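Local coordinates for protein tRNA (adenine(22)-N(1))-methyltransferase (Bacillus subtilis, PDB 6Q56) that catalyses the S-adenosyl-L-methionine-dependent methylation of adenine at position 22 of tRNA, on ring nitrogen N1, at residues I124-I129 against E154-E159; L118-N123 against E131-E136; I91-M96 against A102-A107. The protein carries 2 engineered substitutions. One frame throughout, in Å; residues are numbered along the deposited sequence.

Interaction 1: residues I124-I129 against E154-E159. With NI (nickel (II) ion), chain E.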
loop_
_atom_site.group_PDB
_atom_site.type_symbol
_atom_site.label_atom_id
_atom_site.label_comp_id
_atom_site.label_asym_id
_atom_site.label_seq_id
_atom_site.Cartn_x
_atom_site.Cartn_y
_atom_site.Cartn_z
ATOM N N ILE A 124 -7.621 -0.209 -0.522
ATOM C CA ILE A 124 -8.334 0.991 -0.835
ATOM C C ILE A 124 -7.703 2.157 -0.089
ATOM O O ILE A 124 -7.053 2.006 0.953
ATOM C CB ILE A 124 -9.838 0.851 -0.570
ATOM C CG1 ILE A 124 -10.070 0.558 0.901
ATOM C CG2 ILE A 124 -10.459 -0.225 -1.473
ATOM C CD1 ILE A 124 -11.526 0.460 1.274
ATOM N N HIS A 125 -7.910 3.321 -0.681
ATOM C CA HIS A 125 -7.318 4.580 -0.246
ATOM C C HIS A 125 -5.862 4.554 -0.081
ATOM O O HIS A 125 -5.246 4.684 1.033
ATOM C CB HIS A 125 -7.862 5.126 0.949
ATOM C CG HIS A 125 -9.282 5.210 0.906
ATOM N ND1 HIS A 125 -9.944 5.676 2.022
ATOM C CD2 HIS A 125 -10.218 4.961 -0.033
ATOM C CE1 HIS A 125 -11.239 5.688 1.774
ATOM N NE2 HIS A 125 -11.437 5.260 0.530
ATOM N N ALA A 126 -5.282 4.399 -1.238
ATOM C CA ALA A 126 -3.907 4.428 -1.252
ATOM C C ALA A 126 -3.445 5.895 -0.917
ATOM O O ALA A 126 -2.303 6.106 -0.499
ATOM C CB ALA A 126 -3.347 4.077 -2.631
ATOM N N VAL A 127 -4.326 6.887 -1.118
ATOM C CA VAL A 127 -4.019 8.278 -0.849
ATOM C C VAL A 127 -3.467 8.504 0.561
ATOM O O VAL A 127 -2.557 9.289 0.741
ATOM C CB VAL A 127 -5.243 9.180 -1.083
ATOM C CG1 VAL A 127 -6.412 8.740 -0.234
ATOM C CG2 VAL A 127 -4.893 10.629 -0.823
ATOM N N HIS A 128 -4.024 7.822 1.553
ATOM C CA HIS A 128 -3.563 7.978 2.925
ATOM C C HIS A 128 -2.083 7.631 3.039
ATOM O O HIS A 128 -1.363 8.202 3.841
ATOM C CB HIS A 128 -4.365 7.094 3.877
ATOM C CG HIS A 128 -5.835 7.358 3.869
ATOM N ND1 HIS A 128 -6.377 8.572 4.220
ATOM C CD2 HIS A 128 -6.880 6.550 3.582
ATOM C CE1 HIS A 128 -7.692 8.507 4.133
ATOM N NE2 HIS A 128 -8.025 7.290 3.746
ATOM N N ILE A 129 -1.644 6.680 2.229
ATOM C CA ILE A 129 -0.262 6.252 2.237
ATOM C C ILE A 129 0.617 7.300 1.582
ATOM O O ILE A 129 1.689 7.606 2.077
ATOM C CB ILE A 129 -0.084 4.908 1.518
ATOM C CG1 ILE A 129 -0.855 3.816 2.247
ATOM C CG2 ILE A 129 1.376 4.531 1.441
ATOM C CD1 ILE A 129 -0.738 2.465 1.597
ATOM N N GLU A 154 -3.624 -1.822 -5.815
ATOM C CA GLU A 154 -2.496 -0.954 -6.042
ATOM C C GLU A 154 -1.322 -1.375 -5.184
ATOM O O GLU A 154 -1.496 -1.934 -4.113
ATOM C CB GLU A 154 -2.864 0.476 -5.696
ATOM C CG GLU A 154 -3.809 1.132 -6.671
ATOM C CD GLU A 154 -4.609 2.235 -6.029
ATOM O OE1 GLU A 154 -4.979 2.080 -4.856
ATOM O OE2 GLU A 154 -4.869 3.246 -6.694
ATOM N N VAL A 155 -0.125 -1.090 -5.668
ATOM C CA VAL A 155 1.093 -1.406 -4.952
ATOM C C VAL A 155 2.011 -0.202 -5.049
ATOM O O VAL A 155 2.374 0.229 -6.133
ATOM C CB VAL A 155 1.790 -2.650 -5.520
ATOM C CG1 VAL A 155 3.121 -2.873 -4.830
ATOM C CG2 VAL A 155 0.908 -3.866 -5.356
ATOM N N LEU A 156 2.370 0.343 -3.897
ATOM C CA LEU A 156 3.228 1.510 -3.838
ATOM C C LEU A 156 4.600 1.140 -3.320
ATOM O O LEU A 156 4.734 0.407 -2.356
ATOM C CB LEU A 156 2.607 2.580 -2.945
ATOM C CG LEU A 156 1.414 3.337 -3.519
ATOM C CD1 LEU A 156 0.285 2.397 -3.895
ATOM C CD2 LEU A 156 0.937 4.383 -2.537
ATOM N N VAL A 157 5.624 1.661 -3.972
ATOM C CA VAL A 157 6.988 1.392 -3.584
ATOM C C VAL A 157 7.674 2.697 -3.280
ATOM O O VAL A 157 7.669 3.608 -4.089
ATOM C CB VAL A 157 7.758 0.679 -4.693
ATOM C CG1 VAL A 157 9.192 0.448 -4.270
ATOM C CG2 VAL A 157 7.063 -0.616 -5.060
ATOM N N ALA A 158 8.257 2.780 -2.098
ATOM C CA ALA A 158 8.928 3.988 -1.686
ATOM C C ALA A 158 10.233 3.722 -0.963
ATOM O O ALA A 158 10.420 2.693 -0.340
ATOM C CB ALA A 158 8.011 4.812 -0.809
ATOM N N GLU A 159 11.127 4.694 -1.069
ATOM C CA GLU A 159 12.438 4.664 -0.439
ATOM C C GLU A 159 12.811 6.095 -0.083
ATOM O O GLU A 159 12.199 7.030 -0.582
ATOM C CB GLU A 159 13.482 4.090 -1.390
ATOM C CG GLU A 159 13.515 2.578 -1.450
ATOM C CD GLU A 159 14.468 2.051 -2.498
ATOM O OE1 GLU A 159 15.164 2.851 -3.139
ATOM O OE2 GLU A 159 14.519 0.827 -2.676
HETATM NI NI NI E . -9.557 6.099 3.635
HETATM O O HOH W 1 -6.415 3.953 -3.870
HETATM O O HOH W 2 -10.623 7.609 4.023
#
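Leu-156 and Ala-126 share most of the surface buried here. CD1 of Leu-156 reaches to 4.2 Å from the methyl CB of Ala-126. Its other branch, CD2, meets CG2 of Ile-129 at 4.0 Å. One leucine fork thus packs against Ala-126 and Ile-129, one turn of backbone apart. With CG1 of Ile-129 anti to the carbonyl carbon, chi1 -63°, CG2 falls anti to the backbone N and meets the leucine. The Ile-129 and Leu-156 side chains run at a slant to each other.

Glu-154 adds the polar part. Its OE1 lies 3.4 Å from Ala-126 CB, a plain van der Waals contact. A water joins the two segments: it accepts from Ala-126 N at 2.9 Å and donates to Glu-154 OE1 at 2.6 Å. A buried carboxylate oxygen and a backbone N-H are thereby both satisfied.

On the other side of the loop from the strand, His-125 ND1 and His-128 NE2 bind a nickel ion. A second water is also bound to the metal.

Ile-129 also rests on Leu-120 and Pro-122 of strand 117-122 and on Ile-101 of helix 98-107. Lys-193 and Trp-194 of helix 188-210 pack on Glu-154. The contact thus packs the loop and first helical turn after strand 117-122 against antiparallel strand 151-159, which lies between strands 117-122 and 139-148 and pairs with both.

Interaction 2: residues L118-N123 against E131-E136; sequences LILQPN and EWLYKE
Leu-118 CD1 reaches the helix where Leu-133 and Trp-132 adjoin, 4.0 Å from Leu-133 CD2 and 4.2 Å from Trp-132 CZ3. The two leucines lie antiparallel, side by side. Trp-132 is met at its ring edge, close to the ring plane, and its side chain stands at about a right angle to Leu-118. Leu-120 CD1 makes a looser contact with Leu-133 CD2, at 4.4 Å.

With CG of Trp-132 anti to the backbone N, chi1 -175°, the indole turns its CZ3 edge to Leu-118. Glu-136 CG covers one face, 3.2 Å above the plane and toward the rim. Tyr-138 meets the ring nearly parallel, and Leu-105 packs on it. The indole NE1 is hydrogen-bonded to Glu-106 OE1, which also pairs with Lys-135 NZ. Lys-135 NZ bridges Glu-136 OE2 as well, 2.7 Å away and above the carboxylate plane. Lys-109 also bridges Glu-136, so two lysines meet the two close carboxylates.

The axes of the short segments 118-122 and 131-135 run nearly antiparallel, at 160°, as for a strand and its following helix in an alpha/beta fold. No hydrogen bond crosses. Cohesion is therefore apolar, while the bond to Glu-106 and the charges round it are consistent with a fixed indole orientation.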
loop_
_atom_site.group_PDB
_atom_site.type_symbol
_atom_site.label_atom_id
_atom_site.label_comp_id
_atom_site.label_asym_id
_atom_site.label_seq_id
_atom_site.Cartn_x
_atom_site.Cartn_y
_atom_site.Cartn_z
ATOM N N LEU A 118 9.898 0.536 1.254
ATOM C CA LEU A 118 8.539 0.226 1.642
ATOM C C LEU A 118 7.760 -0.214 0.419
ATOM O O LEU A 118 7.754 0.465 -0.592
ATOM C CB LEU A 118 7.864 1.432 2.284
ATOM C CG LEU A 118 8.522 2.042 3.519
ATOM C CD1 LEU A 118 7.737 3.252 3.991
ATOM C CD2 LEU A 118 8.659 1.032 4.637
ATOM N N ILE A 119 7.111 -1.365 0.528
ATOM C CA ILE A 119 6.300 -1.915 -0.539
ATOM C C ILE A 119 4.924 -2.084 0.071
ATOM O O ILE A 119 4.648 -3.049 0.774
ATOM C CB ILE A 119 6.835 -3.256 -1.041
ATOM C CG1 ILE A 119 8.347 -3.190 -1.212
ATOM C CG2 ILE A 119 6.168 -3.628 -2.350
ATOM C CD1 ILE A 119 8.991 -4.541 -1.379
ATOM N N LEU A 120 4.070 -1.111 -0.192
ATOM C CA LEU A 120 2.741 -1.069 0.370
ATOM C C LEU A 120 1.650 -1.411 -0.628
ATOM O O LEU A 120 1.601 -0.860 -1.715
ATOM C CB LEU A 120 2.516 0.325 0.923
ATOM C CG LEU A 120 3.716 0.848 1.709
ATOM C CD1 LEU A 120 3.663 2.349 1.896
ATOM C CD2 LEU A 120 3.806 0.144 3.045
ATOM N N GLN A 121 0.772 -2.321 -0.233
ATOM C CA GLN A 121 -0.327 -2.742 -1.083
ATOM C C GLN A 121 -1.660 -2.473 -0.405
ATOM O O GLN A 121 -2.197 -3.319 0.301
ATOM C CB GLN A 121 -0.202 -4.216 -1.461
ATOM C CG GLN A 121 -1.223 -4.679 -2.481
ATOM C CD GLN A 121 -2.500 -5.179 -1.848
ATOM O OE1 GLN A 121 -2.485 -6.072 -1.016
ATOM N NE2 GLN A 121 -3.614 -4.607 -2.251
ATOM N N PRO A 122 -2.199 -1.286 -0.609
ATOM C CA PRO A 122 -3.479 -0.945 0.002
ATOM C C PRO A 122 -4.657 -1.527 -0.773
ATOM O O PRO A 122 -4.647 -1.523 -1.994
ATOM C CB PRO A 122 -3.498 0.577 -0.062
ATOM C CG PRO A 122 -2.661 0.916 -1.234
ATOM C CD PRO A 122 -1.633 -0.165 -1.371
ATOM N N ASN A 123 -5.695 -1.948 -0.072
ATOM C CA ASN A 123 -6.882 -2.455 -0.737
ATOM C C ASN A 123 -7.749 -1.300 -1.246
ATOM O O ASN A 123 -8.503 -1.456 -2.190
ATOM C CB ASN A 123 -7.662 -3.357 0.206
ATOM C CG ASN A 123 -6.975 -4.686 0.423
ATOM O OD1 ASN A 123 -6.319 -5.209 -0.474
ATOM N ND2 ASN A 123 -7.114 -5.236 1.616
ATOM N N GLU A 131 0.030 10.487 1.322
ATOM C CA GLU A 131 0.087 11.657 2.176
ATOM C C GLU A 131 1.104 11.430 3.283
ATOM O O GLU A 131 1.882 12.310 3.601
ATOM C CB GLU A 131 -1.288 11.981 2.749
ATOM C CG GLU A 131 -2.249 12.552 1.723
ATOM C CD GLU A 131 -3.603 12.891 2.302
ATOM O OE1 GLU A 131 -3.871 12.497 3.439
ATOM O OE2 GLU A 131 -4.401 13.548 1.615
ATOM N N TRP A 132 1.096 10.239 3.862
ATOM C CA TRP A 132 2.035 9.913 4.920
ATOM C C TRP A 132 3.460 9.881 4.384
ATOM O O TRP A 132 4.362 10.417 4.995
ATOM C CB TRP A 132 1.694 8.576 5.563
ATOM C CG TRP A 132 2.566 8.275 6.707
ATOM C CD1 TRP A 132 2.373 8.643 7.993
ATOM C CD2 TRP A 132 3.799 7.567 6.670
ATOM N NE1 TRP A 132 3.403 8.198 8.770
ATOM C CE2 TRP A 132 4.296 7.533 7.978
ATOM C CE3 TRP A 132 4.530 6.952 5.659
ATOM C CZ2 TRP A 132 5.486 6.910 8.301
ATOM C CZ3 TRP A 132 5.707 6.336 5.981
ATOM C CH2 TRP A 132 6.175 6.318 7.289
ATOM N N LEU A 133 3.647 9.247 3.237
ATOM C CA LEU A 133 4.958 9.147 2.620
ATOM C C LEU A 133 5.555 10.518 2.345
ATOM O O LEU A 133 6.716 10.772 2.637
ATOM C CB LEU A 133 4.877 8.379 1.304
ATOM C CG LEU A 133 4.678 6.878 1.389
ATOM C CD1 LEU A 133 4.583 6.309 -0.007
ATOM C CD2 LEU A 133 5.799 6.220 2.164
ATOM N N TYR A 134 4.751 11.400 1.782
ATOM C CA TYR A 134 5.205 12.739 1.454
ATOM C C TYR A 134 5.640 13.512 2.695
ATOM O O TYR A 134 6.398 14.458 2.610
ATOM C CB TYR A 134 4.109 13.501 0.714
ATOM C CG TYR A 134 4.562 14.811 0.156
ATOM C CD1 TYR A 134 5.097 14.896 -1.111
ATOM C CD2 TYR A 134 4.466 15.965 0.902
ATOM C CE1 TYR A 134 5.521 16.100 -1.623
ATOM C CE2 TYR A 134 4.890 17.172 0.401
ATOM C CZ TYR A 134 5.412 17.235 -0.864
ATOM O OH TYR A 134 5.827 18.433 -1.366
ATOM N N LYS A 135 4.990 13.206 3.802
ATOM C CA LYS A 135 5.218 13.914 5.040
ATOM C C LYS A 135 6.461 13.430 5.739
ATOM O O LYS A 135 7.149 14.199 6.379
ATOM C CB LYS A 135 3.994 13.768 5.945
ATOM C CG LYS A 135 4.237 14.049 7.414
ATOM C CD LYS A 135 2.963 13.948 8.228
ATOM C CE LYS A 135 2.593 12.507 8.529
ATOM N NZ LYS A 135 3.386 11.928 9.638
ATOM N N GLU A 136 6.736 12.135 5.634
ATOM C CA GLU A 136 7.906 11.556 6.281
ATOM C C GLU A 136 9.099 11.576 5.338
ATOM O O GLU A 136 10.099 10.896 5.570
ATOM C CB GLU A 136 7.614 10.120 6.722
ATOM C CG GLU A 136 6.463 9.996 7.706
ATOM C CD GLU A 136 6.728 10.723 9.010
ATOM O OE1 GLU A 136 7.849 11.246 9.183
ATOM O OE2 GLU A 136 5.817 10.770 9.862
#

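Interaction 3: residues I91-M96 against A102-A107; sequences ITIAGM and AHILEA
Ile-93 pushes its CD1 methyl against the fork of Leu-105. It lies 3.8 Å from Leu-105 CD1 and equally 3.8 Å from Leu-105 CD2, so the methyl sits across both branches. The two side chains run alongside each other, pointing opposite ways. The same CD1 also touches Ile-104 CG2, at 4.1 Å. One strand methyl therefore serves two successive residues of the helix. Its reach comes from an extended side chain, with CD1 trans to CA at a chi2 of 179°. Leu-105 leaves its backbone at an angle to the strand, and its branched end supplies the contact.

Met-96 makes a second patch beyond the corner at Gly-95. Its SD lies 3.5 Å from Ile-104 CD1, and its CE is 4.1 Å from the same methyl. The methionine side chain is extended beyond CG and crosses Ile-104 at about a right angle. Ile-104 is thus used at two places: CG2 faces Ile-93, while CD1 meets the thioether of Met-96. Its CG1 is anti to the carbonyl carbon, chi1 -72°, which leaves CG2 anti to the backbone N; CG1 carries CD1 to the methionine.

No hydrogen bond passes between the segments. Around them the packing continues. Ile-93 also lies on Leu-120 of strand 117-122 and on Ile-26 of strand 21-26. Ile-104 touches Leu-80. Beside the corner, Gly-95 N is hydrogen-bonded to Gln-121 OE1.

Strand 90-96, helix 98-107 and strand 117-122 form a beta-alpha-beta unit, with the two strands parallel and adjacent in the sheet. Such a helix packed on its parallel strands is characteristic of the Rossmann-like fold of S-adenosyl-L-methionine-dependent methyltransferases.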
loop_
_atom_site.group_PDB
_atom_site.type_symbol
_atom_site.label_atom_id
_atom_site.label_comp_id
_atom_site.label_asym_id
_atom_site.label_seq_id
_atom_site.Cartn_x
_atom_site.Cartn_y
_atom_site.Cartn_z
ATOM N N ILE A 91 10.185 -3.460 3.831
ATOM C CA ILE A 91 9.005 -3.710 4.614
ATOM C C ILE A 91 7.796 -3.807 3.717
ATOM O O ILE A 91 7.516 -2.919 2.933
ATOM C CB ILE A 91 8.787 -2.616 5.659
ATOM C CG1 ILE A 91 10.006 -2.527 6.570
ATOM C CG2 ILE A 91 7.536 -2.902 6.460
ATOM C CD1 ILE A 91 9.783 -1.674 7.782
ATOM N N THR A 92 7.082 -4.910 3.851
ATOM C CA THR A 92 5.888 -5.143 3.070
ATOM C C THR A 92 4.657 -5.115 3.954
ATOM O O THR A 92 4.606 -5.759 4.987
ATOM C CB THR A 92 5.942 -6.497 2.341
ATOM O OG1 THR A 92 6.250 -7.536 3.271
ATOM C CG2 THR A 92 6.983 -6.486 1.266
ATOM N N ILE A 93 3.661 -4.362 3.517
ATOM C CA ILE A 93 2.393 -4.257 4.211
ATOM C C ILE A 93 1.319 -4.319 3.138
ATOM O O ILE A 93 1.178 -3.401 2.346
ATOM C CB ILE A 93 2.257 -2.951 4.999
ATOM C CG1 ILE A 93 3.563 -2.598 5.706
ATOM C CG2 ILE A 93 1.126 -3.072 5.999
ATOM C CD1 ILE A 93 3.510 -1.300 6.476
ATOM N N ALA A 94 0.575 -5.413 3.114
ATOM C CA ALA A 94 -0.455 -5.608 2.112
ATOM C C ALA A 94 -1.735 -6.224 2.654
ATOM O O ALA A 94 -1.781 -6.707 3.768
ATOM C CB ALA A 94 0.095 -6.469 0.995
ATOM N N GLY A 95 -2.773 -6.193 1.831
ATOM C CA GLY A 95 -4.064 -6.736 2.195
ATOM C C GLY A 95 -4.746 -5.922 3.272
ATOM O O GLY A 95 -5.523 -6.442 4.053
ATOM N N MET A 96 -4.450 -4.633 3.299
ATOM C CA MET A 96 -5.039 -3.726 4.266
ATOM C C MET A 96 -5.504 -2.458 3.579
ATOM O O MET A 96 -5.149 -2.185 2.440
ATOM C CB MET A 96 -4.028 -3.333 5.332
ATOM C CG MET A 96 -3.374 -4.483 6.061
ATOM S SD MET A 96 -2.237 -3.905 7.326
ATOM C CE MET A 96 -1.263 -5.374 7.577
ATOM N N ALA A 102 -1.199 3.484 6.611
ATOM C CA ALA A 102 -0.659 4.772 7.007
ATOM C C ALA A 102 -0.565 4.844 8.529
ATOM O O ALA A 102 0.385 5.392 9.068
ATOM C CB ALA A 102 -1.506 5.903 6.456
ATOM N N HIS A 103 -1.550 4.278 9.214
ATOM C CA HIS A 103 -1.563 4.265 10.667
ATOM C C HIS A 103 -0.411 3.415 11.186
ATOM O O HIS A 103 0.283 3.804 12.113
ATOM C CB HIS A 103 -2.905 3.754 11.201
ATOM C CG HIS A 103 -2.860 3.301 12.628
ATOM N ND1 HIS A 103 -2.916 4.176 13.688
ATOM C CD2 HIS A 103 -2.736 2.066 13.165
ATOM C CE1 HIS A 103 -2.838 3.498 14.817
ATOM N NE2 HIS A 103 -2.734 2.214 14.527
ATOM N N ILE A 104 -0.217 2.256 10.580
ATOM C CA ILE A 104 0.853 1.364 10.979
ATOM C C ILE A 104 2.197 2.071 10.807
ATOM O O ILE A 104 3.023 2.071 11.709
ATOM C CB ILE A 104 0.795 0.047 10.183
ATOM C CG1 ILE A 104 -0.388 -0.788 10.659
ATOM C CG2 ILE A 104 2.080 -0.739 10.330
ATOM C CD1 ILE A 104 -0.701 -1.977 9.787
ATOM N N LEU A 105 2.411 2.679 9.649
ATOM C CA LEU A 105 3.658 3.380 9.382
ATOM C C LEU A 105 3.909 4.503 10.382
ATOM O O LEU A 105 5.006 4.650 10.887
ATOM C CB LEU A 105 3.665 3.973 7.977
ATOM C CG LEU A 105 4.035 3.118 6.763
ATOM C CD1 LEU A 105 5.135 2.117 7.040
ATOM C CD2 LEU A 105 2.828 2.446 6.157
ATOM N N GLU A 106 2.885 5.298 10.654
ATOM C CA GLU A 106 3.016 6.417 11.576
ATOM C C GLU A 106 3.231 5.966 13.016
ATOM O O GLU A 106 4.037 6.537 13.728
ATOM C CB GLU A 106 1.797 7.324 11.483
ATOM C CG GLU A 106 1.782 8.478 12.473
ATOM C CD GLU A 106 2.855 9.513 12.206
ATOM O OE1 GLU A 106 3.366 9.578 11.083
ATOM O OE2 GLU A 106 3.183 10.267 13.131
ATOM N N ALA A 107 2.509 4.942 13.436
ATOM C CA ALA A 107 2.630 4.445 14.797
ATOM C C ALA A 107 3.993 3.828 15.067
ATOM O O ALA A 107 4.466 3.844 16.189
ATOM C CB ALA A 107 1.536 3.437 15.091
#

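Overall arrangement
The three contacts lie close together on one mixed sheet. The centres of interactions 1 and 2 are about 4 Å apart, those of 2 and 3 about 8 Å, and those of 1 and 3 about 10 Å. Strands 90-96, 117-122 and 151-159 are consecutive in the sheet; the first two are parallel and the third is antiparallel. Interactions 1 and 2 share helix 127-135, and their segments interleave along the chain. Interaction 3 is complete before either begins and uses the preceding helix, 98-107. Asn-123 N and Met-96 O, 2.6 Å apart, probably hydrogen-bond between interactions 2 and 3. Two successive strand-to-helix units are thus packed on adjacent strands, and antiparallel strand 151-159 closes against the second.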